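Local coordinates for methionine-binding protein (Coxiella burnetii, PDB 3TQW) that binds methionine between its two lobes and probably hands it to a membrane-bound ABC transporter for uptake into the cell, at residues L88-K91 with K92-A95; G180-P183 with S184-A187; V203-D206 with D207-D210; L220-P223 with A224-S227. All blocks are in the same frame, centred on the assembly; numbering follows the deposited sequence.

Contact 1: residues L88-K91 with K92-A95; sequences LYSK and KITA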
loop_
_atom_site.group_PDB
_atom_site.type_symbol
_atom_site.label_atom_id
_atom_site.label_comp_id
_atom_site.label_asym_id
_atom_site.label_seq_id
_atom_site.Cartn_x
_atom_site.Cartn_y
_atom_site.Cartn_z
ATOM N N LEU A 88 -5.375 3.090 -11.263
ATOM C CA LEU A 88 -5.944 2.082 -12.142
ATOM C C LEU A 88 -5.118 2.083 -13.419
ATOM O O LEU A 88 -4.890 3.139 -14.012
ATOM C CB LEU A 88 -7.402 2.413 -12.467
ATOM C CG LEU A 88 -8.377 2.482 -11.297
ATOM C CD1 LEU A 88 -9.726 3.024 -11.761
ATOM C CD2 LEU A 88 -8.536 1.105 -10.670
ATOM N N TYR A 89 -4.670 0.906 -13.842
ATOM C CA TYR A 89 -3.738 0.805 -14.959
ATOM C C TYR A 89 -4.251 -0.141 -16.031
ATOM O O TYR A 89 -5.038 -1.037 -15.753
ATOM C CB TYR A 89 -2.381 0.297 -14.476
ATOM C CG TYR A 89 -1.762 1.128 -13.375
ATOM C CD1 TYR A 89 -0.877 2.154 -13.674
ATOM C CD2 TYR A 89 -2.054 0.880 -12.039
ATOM C CE1 TYR A 89 -0.304 2.916 -12.682
ATOM C CE2 TYR A 89 -1.482 1.638 -11.031
ATOM C CZ TYR A 89 -0.606 2.657 -11.359
ATOM O OH TYR A 89 -0.023 3.427 -10.375
ATOM N N SER A 90 -3.784 0.051 -17.257
ATOM C CA SER A 90 -4.152 -0.839 -18.346
ATOM C C SER A 90 -3.095 -0.822 -19.438
ATOM O O SER A 90 -2.399 0.174 -19.621
ATOM C CB SER A 90 -5.509 -0.442 -18.933
ATOM O OG SER A 90 -5.815 -1.222 -20.074
ATOM N N LYS A 91 -2.975 -1.939 -20.146
ATOM C CA LYS A 91 -2.175 -1.999 -21.359
ATOM C C LYS A 91 -3.088 -2.220 -22.561
ATOM O O LYS A 91 -2.622 -2.530 -23.658
ATOM C CB LYS A 91 -1.126 -3.112 -21.267
ATOM C CG LYS A 91 0.059 -2.763 -20.381
ATOM C CD LYS A 91 0.817 -3.999 -19.925
ATOM C CE LYS A 91 1.335 -4.815 -21.096
ATOM N NZ LYS A 91 2.110 -5.999 -20.625
ATOM N N LYS A 92 -4.392 -2.051 -22.352
ATOM C CA LYS A 92 -5.361 -2.266 -23.426
ATOM C C LYS A 92 -6.214 -1.028 -23.739
ATOM O O LYS A 92 -6.745 -0.901 -24.840
ATOM C CB LYS A 92 -6.254 -3.479 -23.124
ATOM C CG LYS A 92 -5.500 -4.810 -23.027
ATOM C CD LYS A 92 -6.463 -5.981 -22.894
ATOM C CE LYS A 92 -5.750 -7.285 -22.537
ATOM N NZ LYS A 92 -4.784 -7.735 -23.580
ATOM N N ILE A 93 -6.350 -0.122 -22.774
ATOM C CA ILE A 93 -7.104 1.112 -22.989
ATOM C C ILE A 93 -6.358 2.334 -22.457
ATOM O O ILE A 93 -5.570 2.228 -21.515
ATOM C CB ILE A 93 -8.511 1.057 -22.348
ATOM C CG1 ILE A 93 -8.412 0.887 -20.830
ATOM C CG2 ILE A 93 -9.349 -0.057 -22.966
ATOM C CD1 ILE A 93 -9.763 0.861 -20.122
ATOM N N THR A 94 -6.610 3.491 -23.067
ATOM C CA THR A 94 -6.013 4.747 -22.624
ATOM C C THR A 94 -7.039 5.614 -21.910
ATOM O O THR A 94 -6.687 6.588 -21.248
ATOM C CB THR A 94 -5.439 5.557 -23.803
ATOM O OG1 THR A 94 -6.476 5.800 -24.760
ATOM C CG2 THR A 94 -4.304 4.800 -24.474
ATOM N N ALA A 95 -8.312 5.266 -22.057
ATOM C CA ALA A 95 -9.379 6.006 -21.395
ATOM C C ALA A 95 -10.423 5.045 -20.849
ATOM O O ALA A 95 -10.700 4.013 -21.455
ATOM C CB ALA A 95 -10.017 6.998 -22.355
HETATM O O HOH W 1 -3.073 3.108 -20.412
#

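Contact 2: residues G180-P183 with S184-A187; sequences GLSP and SRDA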
loop_
_atom_site.group_PDB
_atom_site.type_symbol
_atom_site.label_atom_id
_atom_site.label_comp_id
_atom_site.label_asym_id
_atom_site.label_seq_id
_atom_site.Cartn_x
_atom_site.Cartn_y
_atom_site.Cartn_z
ATOM N N GLY A 180 7.431 -0.862 -13.926
ATOM C CA GLY A 180 7.577 0.190 -14.914
ATOM C C GLY A 180 6.343 1.061 -15.053
ATOM O O GLY A 180 6.226 1.832 -16.005
ATOM N N LEU A 181 5.419 0.946 -14.102
ATOM C CA LEU A 181 4.189 1.733 -14.134
ATOM C C LEU A 181 4.246 2.882 -13.131
ATOM O O LEU A 181 4.476 2.672 -11.939
ATOM C CB LEU A 181 2.972 0.852 -13.837
ATOM C CG LEU A 181 2.720 -0.356 -14.747
ATOM C CD1 LEU A 181 1.592 -1.197 -14.176
ATOM C CD2 LEU A 181 2.399 0.080 -16.170
ATOM N N SER A 182 4.027 4.097 -13.621
ATOM C CA SER A 182 4.020 5.280 -12.770
ATOM C C SER A 182 2.594 5.755 -12.514
ATOM O O SER A 182 1.824 5.949 -13.454
ATOM C CB SER A 182 4.832 6.400 -13.424
ATOM O OG SER A 182 4.456 7.668 -12.918
ATOM N N PRO A 183 2.238 5.942 -11.237
ATOM C CA PRO A 183 0.924 6.453 -10.836
ATOM C C PRO A 183 0.613 7.800 -11.481
ATOM O O PRO A 183 -0.520 8.030 -11.901
ATOM C CB PRO A 183 1.068 6.633 -9.323
ATOM C CG PRO A 183 2.137 5.686 -8.931
ATOM C CD PRO A 183 3.088 5.625 -10.076
ATOM N N SER A 184 1.608 8.680 -11.548
ATOM C CA SER A 184 1.432 10.004 -12.140
ATOM C C SER A 184 1.354 9.962 -13.663
ATOM O O SER A 184 0.592 10.713 -14.278
ATOM C CB SER A 184 2.576 10.935 -11.720
ATOM O OG SER A 184 2.605 11.115 -10.315
ATOM N N ARG A 185 2.142 9.082 -14.269
ATOM C CA ARG A 185 2.276 9.062 -15.720
ATOM C C ARG A 185 1.363 8.056 -16.405
ATOM O O ARG A 185 0.849 8.323 -17.487
ATOM C CB ARG A 185 3.725 8.775 -16.122
ATOM C CG ARG A 185 4.706 9.895 -15.811
ATOM C CD ARG A 185 6.101 9.531 -16.303
ATOM N NE ARG A 185 7.064 10.614 -16.121
ATOM C CZ ARG A 185 8.339 10.547 -16.497
ATOM N NH1 ARG A 185 8.805 9.447 -17.075
ATOM N NH2 ARG A 185 9.148 11.580 -16.295
ATOM N N ASP A 186 1.161 6.901 -15.781
ATOM C CA ASP A 186 0.513 5.785 -16.463
ATOM C C ASP A 186 -0.925 5.493 -16.024
ATOM O O ASP A 186 -1.704 4.933 -16.794
ATOM C CB ASP A 186 1.372 4.526 -16.331
ATOM C CG ASP A 186 2.743 4.698 -16.954
ATOM O OD1 ASP A 186 2.822 5.233 -18.079
ATOM O OD2 ASP A 186 3.741 4.313 -16.315
ATOM N N ALA A 187 -1.278 5.872 -14.799
ATOM C CA ALA A 187 -2.612 5.578 -14.280
ATOM C C ALA A 187 -3.696 6.360 -15.019
ATOM O O ALA A 187 -3.542 7.555 -15.288
ATOM C CB ALA A 187 -2.679 5.860 -12.788
#

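Contact 3: residues V203-D206 with D207-D210; sequences VRED and DKND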
loop_
_atom_site.group_PDB
_atom_site.type_symbol
_atom_site.label_atom_id
_atom_site.label_comp_id
_atom_site.label_asym_id
_atom_site.label_seq_id
_atom_site.Cartn_x
_atom_site.Cartn_y
_atom_site.Cartn_z
ATOM N N VAL A 203 4.464 -1.430 15.583
ATOM C CA VAL A 203 5.326 -2.080 16.563
ATOM C C VAL A 203 4.470 -2.947 17.483
ATOM O O VAL A 203 3.241 -2.848 17.475
ATOM C CB VAL A 203 6.081 -1.047 17.428
ATOM C CG1 VAL A 203 6.895 -0.100 16.547
ATOM C CG2 VAL A 203 5.097 -0.264 18.293
ATOM N N ARG A 204 5.114 -3.798 18.274
ATOM C CA ARG A 204 4.383 -4.572 19.268
ATOM C C ARG A 204 3.776 -3.642 20.314
ATOM O O ARG A 204 4.381 -2.641 20.705
ATOM C CB ARG A 204 5.286 -5.620 19.926
ATOM C CG ARG A 204 5.699 -6.753 18.993
ATOM C CD ARG A 204 6.574 -7.777 19.714
ATOM N NE ARG A 204 7.867 -7.223 20.101
ATOM C CZ ARG A 204 8.917 -7.132 19.287
ATOM N NH1 ARG A 204 8.828 -7.560 18.037
ATOM N NH2 ARG A 204 10.059 -6.613 19.725
ATOM N N GLU A 205 2.569 -3.977 20.751
ATOM C CA GLU A 205 1.861 -3.202 21.765
ATOM C C GLU A 205 2.751 -2.831 22.951
ATOM O O GLU A 205 2.743 -1.691 23.408
ATOM C CB GLU A 205 0.634 -3.982 22.248
ATOM C CG GLU A 205 0.110 -3.547 23.607
ATOM C CD GLU A 205 -0.450 -2.141 23.595
ATOM O OE1 GLU A 205 -0.746 -1.628 22.495
ATOM O OE2 GLU A 205 -0.593 -1.551 24.688
ATOM N N ASP A 206 3.517 -3.794 23.449
ATOM C CA ASP A 206 4.385 -3.550 24.599
ATOM C C ASP A 206 5.507 -2.545 24.316
ATOM O O ASP A 206 6.096 -1.993 25.247
ATOM C CB ASP A 206 4.973 -4.861 25.119
ATOM C CG ASP A 206 3.953 -5.698 25.872
ATOM O OD1 ASP A 206 2.919 -5.141 26.297
ATOM O OD2 ASP A 206 4.192 -6.913 26.046
ATOM N N ASP A 207 5.793 -2.303 23.037
ATOM C CA ASP A 207 6.892 -1.413 22.659
ATOM C C ASP A 207 6.437 -0.045 22.167
ATOM O O ASP A 207 7.237 0.699 21.597
ATOM C CB ASP A 207 7.750 -2.052 21.555
ATOM C CG ASP A 207 8.441 -3.325 22.001
ATOM O OD1 ASP A 207 8.617 -3.521 23.219
ATOM O OD2 ASP A 207 8.828 -4.126 21.123
ATOM N N LYS A 208 5.166 0.292 22.354
ATOM C CA LYS A 208 4.635 1.520 21.751
ATOM C C LYS A 208 5.327 2.799 22.238
ATOM O O LYS A 208 5.316 3.816 21.543
ATOM C CB LYS A 208 3.126 1.628 21.975
ATOM C CG LYS A 208 2.764 1.975 23.397
ATOM C CD LYS A 208 1.284 2.270 23.541
ATOM C CE LYS A 208 0.531 1.047 24.016
ATOM N NZ LYS A 208 -0.684 1.427 24.797
ATOM N N ASN A 209 5.929 2.751 23.423
ATOM C CA ASN A 209 6.611 3.925 23.972
ATOM C C ASN A 209 8.133 3.869 23.854
ATOM O O ASN A 209 8.841 4.660 24.470
ATOM C CB ASN A 209 6.204 4.141 25.433
ATOM C CG ASN A 209 4.736 4.489 25.579
ATOM O OD1 ASN A 209 4.228 5.368 24.891
ATOM N ND2 ASN A 209 4.045 3.787 26.467
ATOM N N ASP A 210 8.636 2.935 23.056
ATOM C CA ASP A 210 10.073 2.775 22.890
ATOM C C ASP A 210 10.641 3.964 22.105
ATOM O O ASP A 210 10.266 4.179 20.956
ATOM C CB ASP A 210 10.366 1.461 22.158
ATOM C CG ASP A 210 11.848 1.135 22.104
ATOM O OD1 ASP A 210 12.669 2.068 21.993
ATOM O OD2 ASP A 210 12.191 -0.063 22.173
HETATM O O HOH W 2 7.963 -3.993 18.660
HETATM O O HOH W 3 8.261 -6.734 22.937
HETATM O O HOH W 4 6.273 0.808 25.387
#

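Contact 4: residues L220-P223 with A224-S227; sequences LHSP and AVLS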
loop_
_atom_site.group_PDB
_atom_site.type_symbol
_atom_site.label_atom_id
_atom_site.label_comp_id
_atom_site.label_asym_id
_atom_site.label_seq_id
_atom_site.Cartn_x
_atom_site.Cartn_y
_atom_site.Cartn_z
ATOM N N LEU A 220 11.802 8.999 9.283
ATOM C CA LEU A 220 10.982 8.845 8.084
ATOM C C LEU A 220 10.269 10.139 7.677
ATOM O O LEU A 220 9.759 10.244 6.563
ATOM C CB LEU A 220 9.969 7.707 8.261
ATOM C CG LEU A 220 10.589 6.313 8.156
ATOM C CD1 LEU A 220 9.704 5.238 8.801
ATOM C CD2 LEU A 220 10.881 5.990 6.696
ATOM N N HIS A 221 10.253 11.121 8.576
ATOM C CA HIS A 221 9.728 12.452 8.264
ATOM C C HIS A 221 10.831 13.477 8.022
ATOM O O HIS A 221 10.554 14.667 7.877
ATOM C CB HIS A 221 8.834 12.952 9.400
ATOM C CG HIS A 221 7.588 12.148 9.586
ATOM N ND1 HIS A 221 7.162 11.711 10.822
ATOM C CD2 HIS A 221 6.670 11.710 8.693
ATOM C CE1 HIS A 221 6.037 11.032 10.680
ATOM N NE2 HIS A 221 5.717 11.018 9.399
ATOM N N SER A 222 12.082 13.029 7.995
ATOM C CA SER A 222 13.202 13.949 7.813
ATOM C C SER A 222 13.209 14.563 6.414
ATOM O O SER A 222 12.659 13.989 5.473
ATOM C CB SER A 222 14.524 13.229 8.047
ATOM O OG SER A 222 14.743 12.257 7.038
ATOM N N PRO A 223 13.840 15.738 6.273
ATOM C CA PRO A 223 14.005 16.341 4.948
ATOM C C PRO A 223 14.625 15.364 3.949
ATOM O O PRO A 223 14.145 15.265 2.822
ATOM C CB PRO A 223 14.961 17.508 5.217
ATOM C CG PRO A 223 14.665 17.898 6.624
ATOM C CD PRO A 223 14.355 16.610 7.346
ATOM N N ALA A 224 15.666 14.643 4.354
ATOM C CA ALA A 224 16.337 13.717 3.440
ATOM C C ALA A 224 15.414 12.593 2.950
ATOM O O ALA A 224 15.461 12.200 1.778
ATOM C CB ALA A 224 17.595 13.142 4.080
ATOM N N VAL A 225 14.586 12.061 3.842
ATOM C CA VAL A 225 13.653 11.011 3.444
ATOM C C VAL A 225 12.551 11.571 2.543
ATOM O O VAL A 225 12.145 10.924 1.576
ATOM C CB VAL A 225 13.049 10.263 4.652
ATOM C CG1 VAL A 225 11.921 9.345 4.203
ATOM C CG2 VAL A 225 14.121 9.443 5.347
ATOM N N LEU A 226 12.080 12.776 2.847
ATOM C CA LEU A 226 11.087 13.417 1.986
ATOM C C LEU A 226 11.665 13.667 0.598
ATOM O O LEU A 226 11.002 13.443 -0.412
ATOM C CB LEU A 226 10.609 14.735 2.587
ATOM C CG LEU A 226 9.918 14.620 3.942
ATOM C CD1 LEU A 226 9.609 16.002 4.515
ATOM C CD2 LEU A 226 8.662 13.789 3.808
ATOM N N SER A 227 12.908 14.132 0.556
ATOM C CA SER A 227 13.585 14.372 -0.713
ATOM C C SER A 227 13.738 13.070 -1.502
ATOM O O SER A 227 13.519 13.042 -2.717
ATOM C CB SER A 227 14.943 15.035 -0.473
ATOM O OG SER A 227 15.632 15.246 -1.686
#

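Contact 1: residues L88-K91 with K92-A95
K92 turns its backbone N-H straight back at the hydroxyl of S90, two residues earlier: N to OG is 2.8 Å, with an N-H...O angle of 161°. This side-chain-to-backbone link over two residues is an ST turn, formed just where strand 87-89 gives out and the chain bends away. The lysine's side chain leads away, and its NZ bonds to G164 O. I93 comes next and uses the same serine oxygen, its N lying 3.0 Å from S90 OG in a slightly more bent bond, so two consecutive amides converge on one acceptor. S90 puts OG there by holding it trans to its own N (chi1 174°). On I93, chi1 of 62° swings CG1 back over the serine, 3.4 Å from OG and 3.7 Å from S90 CB, a small apolar lid on the polar knot. Past it, a water bridges I93 O, 2.9 Å away, and S90 O, at 3.1 Å, but with other acceptors nearby it cannot serve all of them at once. Because S90 OG also bonds to D167 O, which has no proton to offer, its hydroxyl hydrogen must point there; the oxygen is left to accept from the two amides, and giving that proton away probably makes it a better acceptor for them.

Contact 2: residues G180-P183 with S184-A187
Three consecutive amides, those of R185, D186 and A187, gather around a single acceptor, S182 O. They share it unequally: D186 N is close, at 2.6 Å from S182 O, whereas the bonds from R185 N and A187 N are weak, at 3.3 and 3.4 Å from the same oxygen. R185 N has a better partner in S182 OG, 3.0 Å away, which the serine presents by keeping its hydroxyl opposite its own N (chi1 158°). R185 CB and CG then run past that hydroxyl while the extended chain carries the guanidinium away from the turn. D186 completes the return grip. Its backbone N gives to S182 O, and its carboxylate OD2 takes S182 N at 2.7 Å, almost straight at 174°; the amide reaches OD2 from the anti side, some 21° out of the carboxylate plane. Residues 182 and 186 are thus clasped twice, in reciprocal directions. Next along, A187 CB sits tightly against P183 O, at 3.2 Å, while the proline ring packs on Y89 and T173. G180, at positive phi, has just closed the preceding helix as the C' residue of a Schellman motif. What follows, serine OG to the amide three residues on and serine O to the amide four on, is an ST motif, here turning the chain toward edge strand 189-190.

Contact 3: residues V203-D206 with D207-D210
Two salt bridges join side chains three residues apart. R204 NH2 stands 3.1 Å from D207 OD2; the two side chains run alongside each other in the same direction, but guanidinium and carboxylate planes are turned 80° apart, so this is no flat two-pronged pairing. NH1 bonds to the carbonyls V53 O, the arginine's strongest partner, and L48 O. In the second bridge E205 OE2 lies 3.0 Å from K208 NZ, a bend at the glutamate's chi2 (66°) helping to bring its carboxylate alongside the lysine. The lysine methylene CE is crowded against the same oxygen, which leaves the fine detail of this pair doubtful. Among backbone bonds, D207 N gives to R204 O at 2.7 Å, while K208 N to E205 O is weak at 3.3 Å. These three-residue steps mark the short 3-10 turn that follows strand 198-204; after a type I beta turn from D207 to D210, D210 caps R212 N. The link therefore leads by two successive turns from the six-stranded sheet to helix 211-220. Water bridges the arginine-aspartate pair: one molecule takes R204 N and donates to D207 OD2 at 2.6 Å, resting over one guanidinium face, and another, in plane at its edge, 2.9 Å from NE, also donates weakly to D207 OD2. Apolar contact is slight, with V203 CG2 touching K208 CA at 3.9 Å.

Contact 4: residues L220-P223 with A224-S227
Helix 223-233 begins here, with S222 as its N-cap and P223 as its first residue, following a tight connection from helix 211-220. S222 OG accepts the amide of V225 at 3.2 Å, N-H...O 158°, standing in for the backbone carbonyl that a first-turn amide lacks. The hydroxyl gets there because chi1 of 67° tucks it between the serine's own N and carbonyl carbon, directed at the opening turn. Its proton goes to A219 O, so the cap also ties the new helix to the last turn of the old one. Regular helical bonding takes over at once: L226 N meets S222 O at 2.9 Å and S227 N meets P223 O at 2.8 Å, each running nearly in line with its carbonyl. P223 has no N-H, which costs nothing in the first turn, where an N-H would have no helical carbonyl to meet. V225 and L226 cover part of this polar framework. V225 splits its branches: CG2 rests against S222 OG at 3.3 Å, while CG1 reaches back to L220, 3.3 Å from its O and 4.3 Å from its CD2. L226 leans CG on S222 O at 3.2 Å and CD1 toward H221 O, and both V225 and L226 pack on F82 of strand 75-83. The price of this cover falls on L220 O: it is buried against the methyl of V225 and has no polar partner in the model, at a probable energetic cost.

Overall arrangement
Along the chain the four contacts follow one another without overlap. Contacts 1 and 2 belong to the lobe built on the five-stranded sheet, with centres about 11 Å apart, and they touch: Y89 packs against S182, P183 and A187, its OH 3.2 Å from P183 CA. Strand 87-89 of contact 1 pairs with strand 189-190, into which contact 2 leads. Contacts 3 and 4 sit on the six-stranded lobe, centres about 23 Å apart, at the beginning and end of helix 211-220. Contacts 1 and 3 have centres about 43 Å apart, on opposite sides of the chain's centre. All four are turns or helix starts at the ends of strands and helices of the two lobes, between which methionine is held.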